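Local coordinates for glucose-6-phosphate dehydrogenase (Trypanosoma cruzi, PDB 5AQ1), which catalyses the NADP-dependent oxidation of glucose 6-phosphate, the entry step of the pentose phosphate pathway, and probably helps supply the parasite with NADPH, at residues K413-G416 / T421-T424; N394-R399 / E404-K409; F146-P151 / V156-G161; A122-R127 / R160-G165. One frame throughout, in Å; residues are numbered along the deposited sequence.

Interaction 1. Residues K413-G416 / T421-T424; sequences KTPG and THQT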
# COMPACT_ATOMS: atom_id res chain seq x y z
N LYS B 413 -7.82 -18.06 17.25
CA LYS B 413 -8.04 -18.40 18.64
C LYS B 413 -8.26 -19.91 18.75
O LYS B 413 -8.96 -20.49 17.92
CB LYS B 413 -9.26 -17.65 19.18
CG LYS B 413 -9.62 -17.97 20.62
CD LYS B 413 -11.02 -17.48 20.95
CE LYS B 413 -11.52 -18.06 22.27
NZ LYS B 413 -11.86 -19.51 22.15
N THR B 414 -7.66 -20.54 19.76
CA THR B 414 -7.89 -21.96 20.01
C THR B 414 -9.36 -22.18 20.38
O THR B 414 -9.85 -21.57 21.32
CB THR B 414 -7.02 -22.51 21.15
OG1 THR B 414 -7.13 -21.66 22.30
CG2 THR B 414 -5.57 -22.60 20.74
N PRO B 415 -10.06 -23.04 19.62
CA PRO B 415 -11.49 -23.26 19.85
C PRO B 415 -11.82 -23.66 21.29
O PRO B 415 -11.14 -24.50 21.86
CB PRO B 415 -11.82 -24.42 18.92
CG PRO B 415 -10.80 -24.35 17.85
CD PRO B 415 -9.55 -23.84 18.50
N GLY B 416 -12.86 -23.04 21.86
CA GLY B 416 -13.34 -23.39 23.19
C GLY B 416 -13.09 -22.32 24.24
O GLY B 416 -13.04 -21.14 23.92
N THR B 421 -3.77 -19.05 21.18
CA THR B 421 -3.69 -19.06 19.72
C THR B 421 -3.13 -20.38 19.20
O THR B 421 -2.45 -21.12 19.92
CB THR B 421 -2.82 -17.92 19.18
OG1 THR B 421 -1.48 -18.06 19.67
CG2 THR B 421 -3.37 -16.57 19.61
N HIS B 422 -3.43 -20.66 17.94
CA HIS B 422 -2.89 -21.82 17.22
C HIS B 422 -2.90 -21.52 15.73
O HIS B 422 -3.64 -20.64 15.28
CB HIS B 422 -3.73 -23.08 17.51
CG HIS B 422 -5.03 -23.13 16.78
ND1 HIS B 422 -6.01 -22.17 16.94
CD2 HIS B 422 -5.52 -24.02 15.89
CE1 HIS B 422 -7.05 -22.47 16.17
NE2 HIS B 422 -6.77 -23.59 15.52
N GLN B 423 -2.07 -22.23 14.97
CA GLN B 423 -2.09 -22.09 13.51
C GLN B 423 -3.10 -23.08 12.91
O GLN B 423 -3.15 -24.24 13.31
CB GLN B 423 -0.69 -22.28 12.92
CG GLN B 423 -0.65 -22.19 11.39
CD GLN B 423 0.71 -21.71 10.86
OE1 GLN B 423 1.68 -22.49 10.76
NE2 GLN B 423 0.79 -20.43 10.51
N THR B 424 -3.90 -22.59 11.97
CA THR B 424 -4.92 -23.39 11.29
C THR B 424 -4.90 -23.05 9.79
O THR B 424 -3.97 -22.40 9.33
CB THR B 424 -6.31 -23.15 11.93
OG1 THR B 424 -7.28 -24.02 11.33
CG2 THR B 424 -6.76 -21.70 11.79

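Interaction 2. Residues N394-R399 / E404-K409; sequences NELVIR and EAMYLK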
# COMPACT_ATOMS: atom_id res chain seq x y z
N ASN B 394 1.89 -16.01 8.18
CA ASN B 394 0.89 -16.55 7.27
C ASN B 394 1.59 -17.16 6.07
O ASN B 394 2.71 -16.79 5.72
CB ASN B 394 -0.08 -15.47 6.78
CG ASN B 394 -0.90 -14.85 7.90
OD1 ASN B 394 -1.46 -13.77 7.71
ND2 ASN B 394 -0.99 -15.50 9.06
N GLU B 395 0.92 -18.10 5.42
CA GLU B 395 1.49 -18.78 4.27
C GLU B 395 0.39 -19.25 3.34
O GLU B 395 -0.54 -19.93 3.77
CB GLU B 395 2.33 -19.97 4.75
CG GLU B 395 3.46 -20.35 3.82
CD GLU B 395 4.14 -21.63 4.26
OE1 GLU B 395 3.44 -22.64 4.48
OE2 GLU B 395 5.38 -21.64 4.38
N LEU B 396 0.47 -18.85 2.07
CA LEU B 396 -0.39 -19.42 1.05
C LEU B 396 0.33 -20.63 0.46
O LEU B 396 1.47 -20.52 0.02
CB LEU B 396 -0.69 -18.40 -0.05
CG LEU B 396 -1.62 -18.87 -1.18
CD1 LEU B 396 -3.00 -19.23 -0.65
CD2 LEU B 396 -1.71 -17.80 -2.25
N VAL B 397 -0.34 -21.77 0.49
CA VAL B 397 0.23 -23.01 -0.02
C VAL B 397 -0.59 -23.50 -1.21
O VAL B 397 -1.79 -23.74 -1.07
CB VAL B 397 0.25 -24.09 1.07
CG1 VAL B 397 0.92 -25.36 0.55
CG2 VAL B 397 0.96 -23.57 2.31
N ILE B 398 0.05 -23.61 -2.36
CA ILE B 398 -0.55 -24.25 -3.53
C ILE B 398 0.16 -25.58 -3.75
O ILE B 398 1.36 -25.60 -4.04
CB ILE B 398 -0.41 -23.37 -4.79
CG1 ILE B 398 -1.15 -22.05 -4.61
CG2 ILE B 398 -0.93 -24.11 -6.02
CD1 ILE B 398 -0.64 -20.94 -5.50
N ARG B 399 -0.56 -26.68 -3.58
CA ARG B 399 -0.01 -28.02 -3.79
C ARG B 399 -0.57 -28.60 -5.09
O ARG B 399 -1.77 -28.86 -5.19
CB ARG B 399 -0.34 -28.94 -2.61
CG ARG B 399 0.36 -30.29 -2.69
CD ARG B 399 0.13 -31.14 -1.45
NE ARG B 399 -1.27 -31.53 -1.32
CZ ARG B 399 -2.03 -31.35 -0.23
NH1 ARG B 399 -1.53 -30.79 0.87
NH2 ARG B 399 -3.29 -31.76 -0.23
N GLU B 404 -4.16 -32.49 -5.06
CA GLU B 404 -4.06 -31.06 -5.35
C GLU B 404 -4.99 -30.21 -4.49
O GLU B 404 -6.16 -30.54 -4.31
CB GLU B 404 -4.27 -30.74 -6.84
CG GLU B 404 -5.22 -31.64 -7.60
CD GLU B 404 -4.54 -32.86 -8.20
OE1 GLU B 404 -3.86 -32.73 -9.24
OE2 GLU B 404 -4.69 -33.96 -7.63
N ALA B 405 -4.44 -29.11 -3.98
CA ALA B 405 -5.14 -28.25 -3.03
C ALA B 405 -4.50 -26.87 -2.96
O ALA B 405 -3.33 -26.68 -3.29
CB ALA B 405 -5.13 -28.89 -1.65
N MET B 406 -5.31 -25.90 -2.52
CA MET B 406 -4.82 -24.58 -2.16
C MET B 406 -5.32 -24.28 -0.75
O MET B 406 -6.50 -24.46 -0.45
CB MET B 406 -5.32 -23.51 -3.15
CG MET B 406 -4.75 -22.12 -2.90
SD MET B 406 -4.95 -20.95 -4.26
CE MET B 406 -6.72 -20.68 -4.21
N TYR B 407 -4.41 -23.85 0.13
CA TYR B 407 -4.82 -23.45 1.47
C TYR B 407 -3.98 -22.30 2.03
O TYR B 407 -2.82 -22.11 1.65
CB TYR B 407 -4.83 -24.64 2.44
CG TYR B 407 -3.54 -25.43 2.56
CD1 TYR B 407 -3.25 -26.47 1.68
CD2 TYR B 407 -2.63 -25.15 3.57
CE1 TYR B 407 -2.07 -27.20 1.80
CE2 TYR B 407 -1.45 -25.88 3.70
CZ TYR B 407 -1.18 -26.90 2.81
OH TYR B 407 -0.01 -27.61 2.95
N LEU B 408 -4.61 -21.54 2.92
CA LEU B 408 -4.01 -20.36 3.53
C LEU B 408 -3.82 -20.60 5.03
O LEU B 408 -4.79 -20.69 5.79
CB LEU B 408 -4.91 -19.14 3.30
CG LEU B 408 -4.47 -17.82 3.92
CD1 LEU B 408 -3.15 -17.35 3.31
CD2 LEU B 408 -5.56 -16.78 3.73
N LYS B 409 -2.56 -20.71 5.45
CA LYS B 409 -2.24 -20.93 6.85
C LYS B 409 -2.27 -19.60 7.59
O LYS B 409 -1.62 -18.64 7.17
CB LYS B 409 -0.85 -21.56 6.99
CG LYS B 409 -0.72 -22.91 6.31
CD LYS B 409 0.72 -23.39 6.33
CE LYS B 409 1.13 -23.91 7.69
NZ LYS B 409 2.55 -24.36 7.70

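Interaction 3. Residues F146-P151 / V156-G161; sequences FYLALP and VGVCRG. With NDP (NADPH dihydro-nicotinamide-adenine-dinucleotide phosphate), chain G.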
# COMPACT_ATOMS: atom_id res chain seq x y z
N PHE B 146 1.93 -32.46 -35.76
CA PHE B 146 3.04 -33.40 -35.64
C PHE B 146 3.54 -33.39 -34.20
O PHE B 146 4.02 -32.37 -33.72
CB PHE B 146 4.17 -33.01 -36.59
CG PHE B 146 3.80 -33.12 -38.05
CD1 PHE B 146 3.74 -34.35 -38.66
CD2 PHE B 146 3.53 -31.98 -38.80
CE1 PHE B 146 3.40 -34.46 -40.00
CE2 PHE B 146 3.19 -32.08 -40.14
CZ PHE B 146 3.12 -33.32 -40.74
N TYR B 147 3.41 -34.53 -33.53
CA TYR B 147 3.94 -34.70 -32.17
C TYR B 147 5.29 -35.41 -32.25
O TYR B 147 5.36 -36.57 -32.64
CB TYR B 147 2.97 -35.50 -31.30
CG TYR B 147 3.17 -35.28 -29.81
CD1 TYR B 147 4.37 -35.62 -29.18
CD2 TYR B 147 2.16 -34.72 -29.03
CE1 TYR B 147 4.56 -35.41 -27.82
CE2 TYR B 147 2.34 -34.51 -27.67
CZ TYR B 147 3.54 -34.86 -27.07
OH TYR B 147 3.73 -34.65 -25.73
N LEU B 148 6.36 -34.71 -31.87
CA LEU B 148 7.70 -35.27 -31.92
C LEU B 148 8.08 -35.89 -30.58
O LEU B 148 8.73 -35.24 -29.75
CB LEU B 148 8.73 -34.21 -32.35
CG LEU B 148 8.85 -33.99 -33.86
CD1 LEU B 148 7.54 -33.55 -34.47
CD2 LEU B 148 9.94 -32.97 -34.15
N ALA B 149 7.68 -37.14 -30.38
CA ALA B 149 8.03 -37.90 -29.17
C ALA B 149 9.31 -38.70 -29.41
O ALA B 149 9.32 -39.93 -29.35
CB ALA B 149 6.89 -38.84 -28.80
N LEU B 150 10.40 -37.97 -29.68
CA LEU B 150 11.66 -38.55 -30.15
C LEU B 150 12.83 -38.05 -29.30
O LEU B 150 12.71 -37.03 -28.63
CB LEU B 150 11.90 -38.14 -31.60
CG LEU B 150 10.84 -38.56 -32.62
CD1 LEU B 150 10.97 -37.74 -33.89
CD2 LEU B 150 10.96 -40.04 -32.93
N PRO B 151 13.98 -38.75 -29.34
CA PRO B 151 15.18 -38.25 -28.66
C PRO B 151 15.75 -36.98 -29.32
O PRO B 151 15.52 -36.76 -30.51
CB PRO B 151 16.19 -39.40 -28.79
CG PRO B 151 15.44 -40.57 -29.30
CD PRO B 151 14.22 -40.05 -30.00
N VAL B 156 16.51 -32.35 -35.21
CA VAL B 156 16.67 -31.39 -36.31
C VAL B 156 16.42 -32.05 -37.67
O VAL B 156 15.78 -31.46 -38.53
CB VAL B 156 18.07 -30.72 -36.29
CG1 VAL B 156 18.24 -29.79 -37.48
CG2 VAL B 156 18.28 -29.95 -34.99
N GLY B 157 16.92 -33.27 -37.84
CA GLY B 157 16.71 -34.05 -39.06
C GLY B 157 15.24 -34.29 -39.36
O GLY B 157 14.81 -34.22 -40.51
N VAL B 158 14.46 -34.57 -38.31
CA VAL B 158 13.02 -34.79 -38.45
C VAL B 158 12.30 -33.49 -38.81
O VAL B 158 11.40 -33.49 -39.64
CB VAL B 158 12.41 -35.38 -37.17
CG1 VAL B 158 10.89 -35.42 -37.25
CG2 VAL B 158 12.94 -36.78 -36.95
N CYS B 159 12.70 -32.40 -38.17
CA CYS B 159 12.15 -31.08 -38.48
C CYS B 159 12.43 -30.69 -39.94
O CYS B 159 11.57 -30.11 -40.60
CB CYS B 159 12.70 -30.03 -37.52
SG CYS B 159 12.12 -30.20 -35.81
N ARG B 160 13.63 -31.00 -40.43
CA ARG B 160 13.99 -30.70 -41.82
C ARG B 160 13.17 -31.52 -42.81
O ARG B 160 12.72 -30.99 -43.82
CB ARG B 160 15.49 -30.91 -42.05
CG ARG B 160 16.34 -29.78 -41.53
CD ARG B 160 17.83 -30.02 -41.73
NE ARG B 160 18.61 -28.98 -41.05
CZ ARG B 160 19.90 -29.06 -40.75
NH1 ARG B 160 20.61 -30.14 -41.07
NH2 ARG B 160 20.49 -28.05 -40.12
N GLY B 161 13.01 -32.80 -42.53
CA GLY B 161 12.22 -33.69 -43.38
C GLY B 161 10.76 -33.29 -43.46
O GLY B 161 10.17 -33.28 -44.54
PA NDP G . 12.56 -43.14 -26.05
O1A NDP G . 13.98 -43.40 -25.61
O2A NDP G . 11.44 -44.06 -25.58
O5B NDP G . 12.57 -43.03 -27.65
C5B NDP G . 11.36 -42.77 -28.35
C4B NDP G . 11.33 -43.53 -29.67
O4B NDP G . 12.29 -42.94 -30.55
C3B NDP G . 11.69 -45.01 -29.56
O3B NDP G . 10.55 -45.87 -29.46
C2B NDP G . 12.45 -45.28 -30.84
O2B NDP G . 11.55 -45.71 -31.85
C1B NDP G . 13.05 -43.94 -31.23
N9A NDP G . 14.49 -43.90 -30.86
C8A NDP G . 15.04 -44.19 -29.66
N7A NDP G . 16.39 -44.04 -29.70
C5A NDP G . 16.71 -43.66 -30.95
C6A NDP G . 17.95 -43.32 -31.68
N6A NDP G . 19.15 -43.39 -31.05
N1A NDP G . 17.85 -42.96 -32.98
C2A NDP G . 16.66 -42.89 -33.62
N3A NDP G . 15.50 -43.18 -33.01
C4A NDP G . 15.46 -43.56 -31.71
O3 NDP G . 12.17 -41.61 -25.71
PN NDP G . 10.97 -41.19 -24.72
O1N NDP G . 9.64 -41.66 -25.28
O2N NDP G . 11.36 -41.57 -23.31
O5D NDP G . 11.00 -39.59 -24.85
C5D NDP G . 10.68 -38.92 -26.06
C4D NDP G . 11.00 -37.44 -25.92
O4D NDP G . 10.23 -36.87 -24.86
C3D NDP G . 12.47 -37.22 -25.56
O3D NDP G . 12.98 -36.09 -26.27
C2D NDP G . 12.46 -36.96 -24.07
O2D NDP G . 13.57 -36.14 -23.66
C1D NDP G . 11.09 -36.31 -23.85
N1N NDP G . 10.60 -36.54 -22.48
C2N NDP G . 10.03 -37.71 -22.14
C3N NDP G . 9.57 -37.95 -20.85
C7N NDP G . 8.94 -39.26 -20.50
O7N NDP G . 8.02 -39.27 -19.69
N7N NDP G . 9.37 -40.40 -21.05
C4N NDP G . 9.68 -36.89 -19.78
C5N NDP G . 10.31 -35.67 -20.28
C6N NDP G . 10.73 -35.54 -21.60
P2B NDP G . 12.01 -46.56 -33.14
O1X NDP G . 13.31 -47.23 -32.76
O2X NDP G . 10.85 -47.52 -33.30
O3X NDP G . 12.15 -45.54 -34.24

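Interaction 4. Residues A122-R127 / R160-G165; sequences ARLNER and RGLSKG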
# COMPACT_ATOMS: atom_id res chain seq x y z
N ALA B 122 8.13 -38.30 -47.71
CA ALA B 122 7.22 -38.30 -48.85
C ALA B 122 6.13 -39.36 -48.66
O ALA B 122 4.95 -39.10 -48.93
CB ALA B 122 7.98 -38.55 -50.14
N ARG B 123 6.52 -40.55 -48.20
CA ARG B 123 5.55 -41.60 -47.88
C ARG B 123 4.59 -41.15 -46.79
O ARG B 123 3.38 -41.39 -46.88
CB ARG B 123 6.27 -42.89 -47.43
CG ARG B 123 6.89 -43.68 -48.57
CD ARG B 123 7.77 -44.82 -48.07
NE ARG B 123 7.06 -45.75 -47.20
CZ ARG B 123 7.27 -45.91 -45.89
NH1 ARG B 123 8.19 -45.21 -45.23
NH2 ARG B 123 6.54 -46.79 -45.21
N LEU B 124 5.13 -40.50 -45.75
CA LEU B 124 4.33 -39.96 -44.65
C LEU B 124 3.29 -38.97 -45.16
O LEU B 124 2.11 -39.05 -44.80
CB LEU B 124 5.23 -39.28 -43.61
CG LEU B 124 4.57 -38.57 -42.42
CD1 LEU B 124 3.65 -39.50 -41.64
CD2 LEU B 124 5.62 -37.97 -41.50
N ASN B 125 3.74 -38.04 -46.00
CA ASN B 125 2.85 -37.05 -46.61
C ASN B 125 1.69 -37.71 -47.36
O ASN B 125 0.54 -37.28 -47.25
CB ASN B 125 3.65 -36.17 -47.57
CG ASN B 125 2.83 -35.04 -48.15
OD1 ASN B 125 2.44 -34.11 -47.45
ND2 ASN B 125 2.55 -35.11 -49.45
N GLU B 126 2.01 -38.75 -48.13
CA GLU B 126 1.01 -39.45 -48.95
C GLU B 126 -0.01 -40.19 -48.10
O GLU B 126 -1.19 -40.25 -48.45
CB GLU B 126 1.71 -40.44 -49.89
CG GLU B 126 2.49 -39.76 -50.99
CD GLU B 126 3.47 -40.68 -51.68
OE1 GLU B 126 3.27 -41.92 -51.68
OE2 GLU B 126 4.46 -40.15 -52.22
N ARG B 127 0.45 -40.78 -47.01
CA ARG B 127 -0.42 -41.46 -46.07
C ARG B 127 -1.39 -40.46 -45.43
O ARG B 127 -2.57 -40.75 -45.25
CB ARG B 127 0.40 -42.16 -45.01
CG ARG B 127 -0.41 -42.95 -44.00
CD ARG B 127 -1.25 -44.04 -44.66
NE ARG B 127 -1.42 -45.18 -43.76
CZ ARG B 127 -0.52 -46.16 -43.59
NH1 ARG B 127 0.62 -46.17 -44.28
NH2 ARG B 127 -0.77 -47.14 -42.73
N ARG B 160 13.63 -31.00 -40.43
CA ARG B 160 13.99 -30.70 -41.82
C ARG B 160 13.17 -31.52 -42.81
O ARG B 160 12.72 -30.99 -43.82
CB ARG B 160 15.49 -30.91 -42.05
CG ARG B 160 16.34 -29.78 -41.53
CD ARG B 160 17.83 -30.02 -41.73
NE ARG B 160 18.61 -28.98 -41.05
CZ ARG B 160 19.90 -29.06 -40.75
NH1 ARG B 160 20.61 -30.14 -41.07
NH2 ARG B 160 20.49 -28.05 -40.12
N GLY B 161 13.01 -32.80 -42.53
CA GLY B 161 12.22 -33.69 -43.38
C GLY B 161 10.76 -33.29 -43.46
O GLY B 161 10.17 -33.28 -44.54
N LEU B 162 10.17 -32.97 -42.30
CA LEU B 162 8.78 -32.53 -42.23
C LEU B 162 8.58 -31.21 -42.97
O LEU B 162 7.63 -31.07 -43.75
CB LEU B 162 8.33 -32.36 -40.77
CG LEU B 162 8.10 -33.64 -39.97
CD1 LEU B 162 7.88 -33.30 -38.51
CD2 LEU B 162 6.93 -34.44 -40.53
N SER B 163 9.46 -30.25 -42.72
CA SER B 163 9.40 -28.93 -43.36
C SER B 163 9.51 -29.05 -44.88
O SER B 163 8.77 -28.40 -45.61
CB SER B 163 10.53 -28.03 -42.84
OG SER B 163 10.40 -26.72 -43.34
N LYS B 164 10.41 -29.91 -45.32
CA LYS B 164 10.71 -30.06 -46.74
C LYS B 164 9.60 -30.79 -47.50
O LYS B 164 9.25 -30.39 -48.61
CB LYS B 164 12.04 -30.80 -46.92
CG LYS B 164 12.55 -30.87 -48.35
CD LYS B 164 13.69 -31.87 -48.48
CE LYS B 164 14.08 -32.10 -49.93
NZ LYS B 164 14.95 -31.02 -50.47
N GLY B 165 9.04 -31.85 -46.91
CA GLY B 165 8.18 -32.77 -47.66
C GLY B 165 6.87 -33.25 -47.04
O GLY B 165 6.27 -34.18 -47.57

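Interaction 1. Residues K413-G416 / T421-T424
The imidazole of His422 packs against Lys413, Thr414 and Pro415, where strand 405-413 runs out into the loop that leads to strand 421-429. These two strands are antiparallel neighbours at one end of the large C-terminal-domain sheet, as counted within this chain. Lys413 and Thr421 form a non-hydrogen-bonded pair, and their side chains diverge.

From the backbone outward, His422 CB meets the methyl CG2 of Thr414 at 3.7 Å. The same Thr414 CG2 lies 3.5 Å from Thr421 O, so it rests on the main chain before the histidine as well. With chi1 at 76°, CG of His422 sits between its own N and carbonyl carbon, and the ring is led toward the loop. His422 ND1 is 3.6 Å from Thr414 CA and has a weak hydrogen bond to Ala412 O. The next atom, CE1, presents the ring edge to Lys413 O at 3.3 Å. His422 CE1 also touches CD of Pro415 at 3.7 Å; the two side chains cross at about a right angle. NE2 ends the path in a hydrogen bond to Tyr434 OH of the second subunit.

Lys413 points away from the histidine. Its chain is extended as far as CE, and a bend at the last torsion (chi4 -73°) turns NZ to Gly416 O at 2.7 Å and Thr414 O at 3.0 Å. The same ammonium forms a salt bridge with Glu216 of the second subunit. The chemistry is divided: van der Waals packing mainly joins the segments, while the tips of His422 and Lys413 have partners on the second subunit and NZ also braces its own loop.

Interaction 2. Residues N394-R399 / E404-K409
Val397 and Tyr407 face each other in the middle of a beta hairpin, strands 395-401 and 405-413, within the large mixed sheet of the C-terminal domain. Six backbone hydrogen bonds join the antiparallel strands, in the pairs Glu395 with Lys409, Val397 with Tyr407 and Arg399 with Ala405. Val397 N to Tyr407 O, at 2.8 Å, is nearly straight, with 169° at the hydrogen.

The tight part is the side-chain packing of this central pair. A chi1 of 56° brings the Tyr407 ring alongside Val397. CB of Val397 lies over one ring face, 3.7 Å from the centroid, in a CH-pi contact. Val397 CG1 reaches farther along the ring, 3.4 Å from Tyr407 CZ.

The Tyr407 face is the more open one, with Tyr407, Lys409 and Arg399 partly exposed, and its fit is looser at the Lys409 end. Glu395 and Lys409 run side by side, but their salt bridge, OE1 to NZ, is long at 3.8 Å. Glu395 is held more firmly by Arg377, Gln379 and Tyr506.

Leu396, Ile398, Met406 and Leu408 make up the buried opposite face. They touch one another only lightly, as Ile398 CG1 does Met406 SD at 4.0 Å. Met217, Trp235 and the second subunit pack against this face.

Near the turn, the Arg399 guanidinium is hydrogen-bonded to Pro402 O and Ser403 O, and CB of Ala405 lies over one of its faces, 3.7 Å from Arg399 NH2.

Interaction 3. Residues F146-P151 / V156-G161
Leu148 and Leu150 make a small, buried and wholly apolar contact with Val158 and Cys159, between the end of a central strand of the parallel sheet, with the loop just past it, and the helix that follows. Strand 143-148, helix 155-165 and strand 175-179 form a beta-alpha-beta unit of the NAD-binding domain. The helix lies against the sheet through branch tips.

CD2 of Leu148 reaches SG of Cys159 at 3.9 Å and CG1 of Val158 at 4.1 Å. CD1 of Leu150 meets CG2 of Val158 tip to tip, at 3.8 Å. For Val158, chi1 near 172° sets CG1 anti to the backbone N, where it lies between Leu148 CD2 and Leu150 CD1; of the two leucines, CG2 meets Leu150 alone. Leu38 and Tyr115 close in around Leu150 and Val158.

Beyond the strand, Leu150 O accepts a hydrogen bond from hydroxyl O3D of the nicotinamide ribose of NADPH at 2.6 Å. Pro151 lies along the adenosine half, its CG 3.6 Å from N7A and its CD 3.5 Å from O4B of NADPH. Cofactor binding just past the C-terminal ends of parallel strands, with helices packed on the sheet, is typical of the Rossmann dinucleotide-binding fold.

Interaction 4. Residues A122-R127 / R160-G165
Two helices of the Rossmann-type NAD-binding domain meet here through Leu124 and Leu162, and through Asn125 and the last residue of segment 160-165. Helix 118-134 connects strands 108-112 and 143-148 of the parallel sheet, and helix 155-165 follows the second of these strands. The short segments cross at -58°, with their axes 9.9 Å apart at the closest point. The contact is small, 132 Å² in all.

On the buried side, CD2 of Leu124 touches CD2 of Leu162 at 3.9 Å, the two leucines meeting at a slant. Leu162 begins by pointing along the interface. Its chi1 of -73° and extended chi2 then bring CD2 toward helix 118-134. Both leucines also face the sheet: Leu124 packs on Leu69, Tyr71 and Met111, and Leu162 on Phe146 and Leu148.

Toward the outer side the two backbones come closest at Ala122 and Gly165. Gly165 O lies 3.3 Å from CB of Asn125 and 4.4 Å from CA of Ala122. Asn125 CG stands anti to the backbone N, chi1 -175°, and OD1 is 3.8 Å from Gly165 O. Both are acceptors, so they do not bond each other. Asn125 OD1 instead takes a hydrogen bond from Arg144.

The contact thus rests on dispersion between methyls and on a carbonyl lying against aliphatic carbon, while the asparagine's polar oxygen is satisfied by a third residue.

In the fold
Interactions 3 and 4 belong to the NAD-binding domain, and interactions 1 and 2 to the C-terminal domain, on the opposite side of the chain's centre. Interactions 3 and 4 share helix 155-165 and touch at Leu162. Both are small and mostly apolar; the first is core, the second only partly buried. Interactions 1 and 2 use successive strands of one sheet and meet at Lys409 and Gln423. Interaction 2 is buried and rich in backbone hydrogen bonds. Interaction 1 lies at the surface of the chain, about 38 Å from its centre, and has several polar groups paired with the second subunit.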